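Local coordinates for protein monovalent Na+/H+ antiporter subunit D (PDB 7D3U) that forms a membrane-embedded subunit of the Mrp sodium/proton antiporter complex and probably takes part in moving ions across the membrane, at residues H303-I311 against G326-M334; M139-I149 against V241-I252. All coordinates share one frame; numbering follows the deposited sequence.

Contact 1 (H303-I311 against G326-M334); sequences HMVSQIGYI and GIFYLLHHM
Q307 and Y329 share the one hydrogen bond between these two segments: NE2 of Q307 donates to OH of Y329 over 2.9 Å. The bond is bent, with an N-H...O angle of 144°, and the nitrogen arrives at the edge of the tyrosine ring. That same hydroxyl lies over one face of the Y310 ring, while CB of Y310 sits over a face of the Y329 ring. The two phenols are close to parallel but slid apart, their centroids separated by 5.2 Å. Q307 works on H333 as well, its CB lying squarely above the imidazole, 3.3 Å from the ring centroid. With CG anti to the carbonyl carbon (chi1 -58°) and another bend at chi2, the amide leaves H333 and turns to Y329. CD1 of I311 and CG of M304 approach the imidazole at its edge. I311 is a knob in a hole made by G326, Y329, L330 and H333. OH of Y310 hydrogen-bonds to O of A411 on helix 405-430, tying that ring to a third helix. Amide, phenol and imidazole groups thus lie buried beside the apolar I311 knob, consistent with the polar residues found within the membrane in antiporter-like subunits.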
# COMPACT_ATOMS: atom_id res chain seq x y z
N HIS A 303 -5.63 -1.18 -9.55
CA HIS A 303 -7.04 -1.08 -9.21
C HIS A 303 -7.23 -0.66 -7.76
O HIS A 303 -8.17 0.08 -7.45
CB HIS A 303 -7.74 -2.41 -9.47
CG HIS A 303 -8.30 -2.53 -10.85
ND1 HIS A 303 -8.46 -3.74 -11.49
CD2 HIS A 303 -8.73 -1.59 -11.72
CE1 HIS A 303 -8.97 -3.54 -12.69
NE2 HIS A 303 -9.15 -2.24 -12.85
N MET A 304 -6.36 -1.12 -6.87
CA MET A 304 -6.41 -0.66 -5.49
C MET A 304 -6.11 0.82 -5.40
O MET A 304 -6.72 1.54 -4.60
CB MET A 304 -5.42 -1.46 -4.64
CG MET A 304 -5.59 -1.26 -3.15
SD MET A 304 -4.83 -2.60 -2.22
CE MET A 304 -3.28 -2.75 -3.11
N VAL A 305 -5.18 1.31 -6.22
CA VAL A 305 -4.90 2.75 -6.26
C VAL A 305 -6.15 3.51 -6.70
O VAL A 305 -6.52 4.53 -6.10
CB VAL A 305 -3.71 3.04 -7.18
CG1 VAL A 305 -3.61 4.53 -7.45
CG2 VAL A 305 -2.42 2.53 -6.57
N SER A 306 -6.81 3.03 -7.74
CA SER A 306 -8.00 3.71 -8.25
C SER A 306 -9.14 3.68 -7.23
O SER A 306 -9.84 4.68 -7.04
CB SER A 306 -8.45 3.09 -9.57
OG SER A 306 -9.28 1.96 -9.34
N GLN A 307 -9.32 2.55 -6.55
CA GLN A 307 -10.37 2.49 -5.54
C GLN A 307 -10.02 3.31 -4.31
O GLN A 307 -10.92 3.79 -3.61
CB GLN A 307 -10.65 1.04 -5.15
CG GLN A 307 -11.06 0.16 -6.31
CD GLN A 307 -12.33 0.63 -6.98
OE1 GLN A 307 -12.32 1.02 -8.15
NE2 GLN A 307 -13.44 0.59 -6.26
N ILE A 308 -8.73 3.48 -4.01
CA ILE A 308 -8.33 4.40 -2.96
C ILE A 308 -8.70 5.82 -3.34
O ILE A 308 -9.18 6.60 -2.50
CB ILE A 308 -6.82 4.26 -2.67
CG1 ILE A 308 -6.56 3.04 -1.79
CG2 ILE A 308 -6.29 5.51 -2.00
CD1 ILE A 308 -7.37 3.02 -0.53
N GLY A 309 -8.48 6.18 -4.60
CA GLY A 309 -8.98 7.47 -5.08
C GLY A 309 -10.48 7.58 -4.97
O GLY A 309 -11.02 8.65 -4.71
N TYR A 310 -11.18 6.46 -5.18
CA TYR A 310 -12.64 6.44 -5.03
C TYR A 310 -13.04 6.74 -3.59
O TYR A 310 -13.92 7.57 -3.34
CB TYR A 310 -13.19 5.08 -5.45
CG TYR A 310 -13.79 5.03 -6.83
CD1 TYR A 310 -15.12 5.36 -7.03
CD2 TYR A 310 -13.04 4.63 -7.92
CE1 TYR A 310 -15.68 5.30 -8.29
CE2 TYR A 310 -13.59 4.58 -9.17
CZ TYR A 310 -14.91 4.91 -9.35
OH TYR A 310 -15.46 4.86 -10.61
N ILE A 311 -12.41 6.05 -2.63
CA ILE A 311 -12.80 6.19 -1.23
C ILE A 311 -12.52 7.60 -0.73
O ILE A 311 -13.40 8.26 -0.17
CB ILE A 311 -12.08 5.14 -0.37
CG1 ILE A 311 -12.42 3.73 -0.84
CG2 ILE A 311 -12.45 5.32 1.08
CD1 ILE A 311 -11.50 2.69 -0.27
N GLY A 326 -18.32 7.51 1.33
CA GLY A 326 -16.91 7.16 1.43
C GLY A 326 -16.64 6.05 2.43
O GLY A 326 -15.82 5.17 2.18
N ILE A 327 -17.35 6.06 3.56
CA ILE A 327 -17.13 5.03 4.56
C ILE A 327 -17.67 3.69 4.07
O ILE A 327 -17.01 2.65 4.23
CB ILE A 327 -17.78 5.44 5.90
CG1 ILE A 327 -17.03 6.63 6.49
CG2 ILE A 327 -17.78 4.28 6.87
CD1 ILE A 327 -17.71 7.23 7.69
N PHE A 328 -18.86 3.69 3.47
CA PHE A 328 -19.38 2.45 2.89
C PHE A 328 -18.46 1.94 1.79
O PHE A 328 -18.24 0.73 1.68
CB PHE A 328 -20.79 2.67 2.36
CG PHE A 328 -21.42 1.43 1.78
CD1 PHE A 328 -22.11 0.55 2.59
CD2 PHE A 328 -21.31 1.15 0.44
CE1 PHE A 328 -22.69 -0.59 2.06
CE2 PHE A 328 -21.88 0.01 -0.09
CZ PHE A 328 -22.57 -0.86 0.72
N TYR A 329 -17.90 2.84 0.99
CA TYR A 329 -16.99 2.43 -0.07
C TYR A 329 -15.72 1.84 0.51
O TYR A 329 -15.19 0.86 -0.02
CB TYR A 329 -16.68 3.61 -0.98
CG TYR A 329 -16.47 3.21 -2.42
CD1 TYR A 329 -15.51 2.29 -2.78
CD2 TYR A 329 -17.25 3.77 -3.43
CE1 TYR A 329 -15.32 1.92 -4.09
CE2 TYR A 329 -17.06 3.42 -4.74
CZ TYR A 329 -16.10 2.49 -5.07
OH TYR A 329 -15.92 2.13 -6.38
N LEU A 330 -15.20 2.42 1.59
CA LEU A 330 -14.03 1.87 2.25
C LEU A 330 -14.29 0.45 2.73
O LEU A 330 -13.53 -0.49 2.41
CB LEU A 330 -13.62 2.77 3.41
CG LEU A 330 -12.40 2.42 4.24
CD1 LEU A 330 -11.16 2.45 3.38
CD2 LEU A 330 -12.26 3.40 5.39
N LEU A 331 -15.37 0.27 3.49
CA LEU A 331 -15.66 -1.04 4.07
C LEU A 331 -15.98 -2.07 3.00
O LEU A 331 -15.67 -3.25 3.18
CB LEU A 331 -16.82 -0.93 5.06
CG LEU A 331 -16.59 0.09 6.17
CD1 LEU A 331 -17.84 0.22 7.02
CD2 LEU A 331 -15.40 -0.31 7.02
N HIS A 332 -16.60 -1.66 1.90
CA HIS A 332 -16.87 -2.59 0.81
C HIS A 332 -15.60 -2.92 0.03
O HIS A 332 -15.36 -4.08 -0.31
CB HIS A 332 -17.93 -2.03 -0.12
CG HIS A 332 -17.59 -2.18 -1.57
ND1 HIS A 332 -17.81 -3.34 -2.27
CD2 HIS A 332 -17.03 -1.31 -2.45
CE1 HIS A 332 -17.40 -3.19 -3.52
NE2 HIS A 332 -16.93 -1.96 -3.65
N HIS A 333 -14.79 -1.91 -0.27
CA HIS A 333 -13.66 -2.11 -1.16
C HIS A 333 -12.55 -2.90 -0.50
O HIS A 333 -11.88 -3.68 -1.18
CB HIS A 333 -13.10 -0.78 -1.65
CG HIS A 333 -11.68 -0.87 -2.11
ND1 HIS A 333 -11.28 -1.76 -3.09
CD2 HIS A 333 -10.57 -0.21 -1.72
CE1 HIS A 333 -9.98 -1.63 -3.28
NE2 HIS A 333 -9.52 -0.70 -2.46
N MET A 334 -12.32 -2.72 0.80
CA MET A 334 -11.28 -3.54 1.41
C MET A 334 -11.68 -5.01 1.43
O MET A 334 -10.84 -5.89 1.19
CB MET A 334 -10.93 -3.01 2.80
CG MET A 334 -11.89 -3.36 3.91
SD MET A 334 -11.12 -3.09 5.51
CE MET A 334 -11.06 -1.30 5.56

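Contact 2 (M139-I149 against V241-I252); sequences MLLPSYGLMMI and VTAMFSGLHTKI
Where M139, S143 and L146 face H249, F245 and V241, the backbones run antiparallel: helices 139-146 and 241-245 make an angle of 161°, with axes 10.9 Å apart at closest. Helix 139-146 is kinked at P142, and the other segment loses its helical form around G247 before resuming by H249. That break leaves O of S246 to take a hydrogen bond from NZ of K251, consistent with the interrupted helices and buried lysines of antiporter-like subunits. The M139 side chain runs alongside the H249 imidazole in the opposite direction. Its SD stands obliquely 4.3 Å from the ring centroid and meets CG1 of I252 at 3.9 Å. F245 points the far end of its ring at the other helix, where CZ touches CA of S143 at 3.4 Å and CB of L146 at 3.8 Å. The H249 imidazole stands end-on over one face of F245, its plane roughly perpendicular to the phenyl; an alanine in place of this histidine would probably open a gap between F245 and M139, freeing the thioether to turn. Around this core, V120 of helix 109-125 meets M139, F341 of helix 320-350 lies against T242, and V751 of the neighbouring subunit A packs on P142.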
# COMPACT_ATOMS: atom_id res chain seq x y z
N MET A 139 2.54 -1.47 12.98
CA MET A 139 1.89 -2.18 11.90
C MET A 139 2.82 -2.43 10.72
O MET A 139 2.66 -3.44 10.02
CB MET A 139 0.66 -1.39 11.43
CG MET A 139 -0.11 -2.02 10.29
SD MET A 139 -1.24 -0.85 9.52
CE MET A 139 -0.09 0.36 8.88
N LEU A 140 3.79 -1.54 10.49
CA LEU A 140 4.64 -1.65 9.32
C LEU A 140 5.80 -2.60 9.53
O LEU A 140 6.20 -3.31 8.60
CB LEU A 140 5.16 -0.26 8.93
CG LEU A 140 4.21 0.64 8.15
CD1 LEU A 140 4.88 1.97 7.84
CD2 LEU A 140 3.77 -0.04 6.87
N LEU A 141 6.38 -2.63 10.73
CA LEU A 141 7.54 -3.48 10.96
C LEU A 141 7.24 -4.96 10.78
O LEU A 141 8.04 -5.64 10.11
CB LEU A 141 8.13 -3.20 12.35
CG LEU A 141 9.11 -2.03 12.40
CD1 LEU A 141 8.40 -0.72 12.10
CD2 LEU A 141 9.78 -1.98 13.75
N PRO A 142 6.17 -5.53 11.34
CA PRO A 142 5.84 -6.93 11.01
C PRO A 142 5.43 -7.12 9.57
O PRO A 142 5.50 -8.24 9.06
CB PRO A 142 4.69 -7.26 11.97
CG PRO A 142 4.79 -6.26 13.04
CD PRO A 142 5.28 -5.02 12.39
N SER A 143 4.99 -6.06 8.90
CA SER A 143 4.69 -6.17 7.48
C SER A 143 5.95 -6.43 6.68
O SER A 143 5.92 -7.18 5.70
CB SER A 143 3.99 -4.90 6.99
OG SER A 143 3.04 -4.44 7.93
N TYR A 144 7.07 -5.83 7.08
CA TYR A 144 8.32 -6.05 6.37
C TYR A 144 8.81 -7.48 6.55
O TYR A 144 9.41 -8.05 5.63
CB TYR A 144 9.38 -5.06 6.84
CG TYR A 144 8.95 -3.61 6.78
CD1 TYR A 144 7.99 -3.19 5.87
CD2 TYR A 144 9.52 -2.67 7.62
CE1 TYR A 144 7.60 -1.87 5.81
CE2 TYR A 144 9.13 -1.34 7.57
CZ TYR A 144 8.17 -0.95 6.66
OH TYR A 144 7.79 0.37 6.60
N GLY A 145 8.57 -8.07 7.72
CA GLY A 145 8.92 -9.47 7.91
C GLY A 145 8.03 -10.40 7.12
O GLY A 145 8.50 -11.45 6.65
N LEU A 146 6.75 -10.05 6.96
CA LEU A 146 5.84 -10.88 6.18
C LEU A 146 6.14 -10.83 4.69
O LEU A 146 5.73 -11.74 3.96
CB LEU A 146 4.40 -10.46 6.44
CG LEU A 146 3.81 -10.81 7.80
CD1 LEU A 146 2.38 -10.33 7.90
CD2 LEU A 146 3.89 -12.30 8.03
N MET A 147 6.83 -9.79 4.22
CA MET A 147 7.19 -9.72 2.81
C MET A 147 8.27 -10.72 2.43
O MET A 147 8.46 -10.96 1.23
CB MET A 147 7.64 -8.30 2.46
CG MET A 147 6.56 -7.25 2.62
SD MET A 147 7.09 -5.62 2.10
CE MET A 147 7.33 -5.90 0.35
N MET A 148 8.96 -11.30 3.40
CA MET A 148 9.94 -12.34 3.13
C MET A 148 9.37 -13.74 3.28
O MET A 148 9.95 -14.69 2.74
CB MET A 148 11.15 -12.19 4.07
CG MET A 148 11.89 -10.87 3.93
SD MET A 148 13.22 -10.94 2.72
CE MET A 148 12.39 -10.27 1.28
N ILE A 149 8.26 -13.90 3.99
CA ILE A 149 7.61 -15.20 4.12
C ILE A 149 7.01 -15.58 2.77
O ILE A 149 6.12 -14.89 2.25
CB ILE A 149 6.54 -15.17 5.21
CG1 ILE A 149 7.18 -14.90 6.57
CG2 ILE A 149 5.79 -16.49 5.24
CD1 ILE A 149 8.12 -15.98 7.02
N VAL A 241 0.34 -12.70 1.62
CA VAL A 241 0.79 -11.47 2.27
C VAL A 241 0.19 -10.25 1.60
O VAL A 241 -0.25 -9.31 2.27
CB VAL A 241 2.33 -11.42 2.27
CG1 VAL A 241 2.82 -10.27 3.13
CG2 VAL A 241 2.90 -12.73 2.78
N THR A 242 0.13 -10.25 0.27
CA THR A 242 -0.46 -9.11 -0.43
C THR A 242 -1.97 -9.04 -0.19
O THR A 242 -2.53 -7.94 -0.11
CB THR A 242 -0.16 -9.18 -1.93
OG1 THR A 242 -0.84 -8.11 -2.60
CG2 THR A 242 -0.61 -10.50 -2.51
N ALA A 243 -2.63 -10.19 -0.06
CA ALA A 243 -4.05 -10.19 0.25
C ALA A 243 -4.31 -9.65 1.65
O ALA A 243 -5.30 -8.94 1.88
CB ALA A 243 -4.62 -11.59 0.11
N MET A 244 -3.42 -9.97 2.60
CA MET A 244 -3.57 -9.43 3.95
C MET A 244 -3.29 -7.93 3.98
O MET A 244 -3.93 -7.19 4.72
CB MET A 244 -2.66 -10.17 4.91
CG MET A 244 -2.74 -9.67 6.34
SD MET A 244 -1.76 -10.68 7.46
CE MET A 244 -2.28 -12.32 6.95
N PHE A 245 -2.33 -7.47 3.17
CA PHE A 245 -1.96 -6.06 3.19
C PHE A 245 -2.94 -5.20 2.40
O PHE A 245 -2.99 -3.99 2.61
CB PHE A 245 -0.55 -5.87 2.63
CG PHE A 245 0.53 -6.41 3.51
CD1 PHE A 245 0.24 -7.07 4.68
CD2 PHE A 245 1.86 -6.25 3.15
CE1 PHE A 245 1.24 -7.57 5.48
CE2 PHE A 245 2.86 -6.74 3.95
CZ PHE A 245 2.55 -7.41 5.11
N SER A 246 -3.70 -5.81 1.48
CA SER A 246 -4.60 -5.04 0.63
C SER A 246 -5.67 -4.30 1.42
O SER A 246 -6.26 -3.35 0.90
CB SER A 246 -5.26 -5.97 -0.38
OG SER A 246 -6.43 -6.55 0.16
N GLY A 247 -5.95 -4.71 2.65
CA GLY A 247 -7.02 -4.10 3.41
C GLY A 247 -6.58 -3.38 4.67
O GLY A 247 -7.39 -2.71 5.31
N LEU A 248 -5.30 -3.51 5.04
CA LEU A 248 -4.82 -2.94 6.30
C LEU A 248 -4.13 -1.59 6.12
O LEU A 248 -4.61 -0.58 6.64
CB LEU A 248 -3.87 -3.94 6.98
CG LEU A 248 -4.51 -5.30 7.27
CD1 LEU A 248 -3.60 -6.14 8.13
CD2 LEU A 248 -5.86 -5.11 7.95
N HIS A 249 -3.03 -1.55 5.37
CA HIS A 249 -2.13 -0.40 5.44
C HIS A 249 -2.74 0.83 4.78
O HIS A 249 -2.94 1.87 5.43
CB HIS A 249 -0.79 -0.75 4.80
CG HIS A 249 -0.09 -1.90 5.46
ND1 HIS A 249 0.45 -1.82 6.72
CD2 HIS A 249 0.16 -3.15 5.02
CE1 HIS A 249 1.00 -2.97 7.04
NE2 HIS A 249 0.84 -3.80 6.02
N THR A 250 -3.01 0.74 3.48
CA THR A 250 -3.63 1.86 2.77
C THR A 250 -4.95 2.25 3.42
O THR A 250 -5.30 3.43 3.47
CB THR A 250 -3.84 1.50 1.30
OG1 THR A 250 -4.67 0.34 1.21
CG2 THR A 250 -2.51 1.22 0.64
N LYS A 251 -5.67 1.27 3.96
CA LYS A 251 -6.96 1.58 4.56
C LYS A 251 -6.82 2.22 5.94
O LYS A 251 -7.65 3.04 6.32
CB LYS A 251 -7.81 0.31 4.64
CG LYS A 251 -8.58 0.01 3.36
CD LYS A 251 -7.66 -0.40 2.23
CE LYS A 251 -8.35 -0.26 0.89
NZ LYS A 251 -7.43 -0.58 -0.24
N ILE A 252 -5.76 1.88 6.69
CA ILE A 252 -5.47 2.62 7.91
C ILE A 252 -5.12 4.06 7.56
O ILE A 252 -5.51 5.00 8.26
CB ILE A 252 -4.36 1.94 8.72
CG1 ILE A 252 -4.88 0.67 9.39
CG2 ILE A 252 -3.80 2.88 9.76
CD1 ILE A 252 -6.29 0.78 9.89

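Both contacts are buried in the core of the chain, their centres about 17 Å apart, and both pair antiparallel membrane helices of one antiporter family region. Contact 1 joins neighbours in sequence, helices 296-316 and 320-350, as a hairpin; contact 2 brings together helices far apart along the chain. They meet at K251: its NZ lies 3.1 Å from NE2 of H333 and 3.5 Å from CG of M304, so the resumed helix of contact 2 packs directly on the H333 side of contact 1. Contact 1 spans regular helices with a hydrogen bond, whereas contact 2 is largely apolar and thioether packing about a kinked and an interrupted helix, bordered by other subunits.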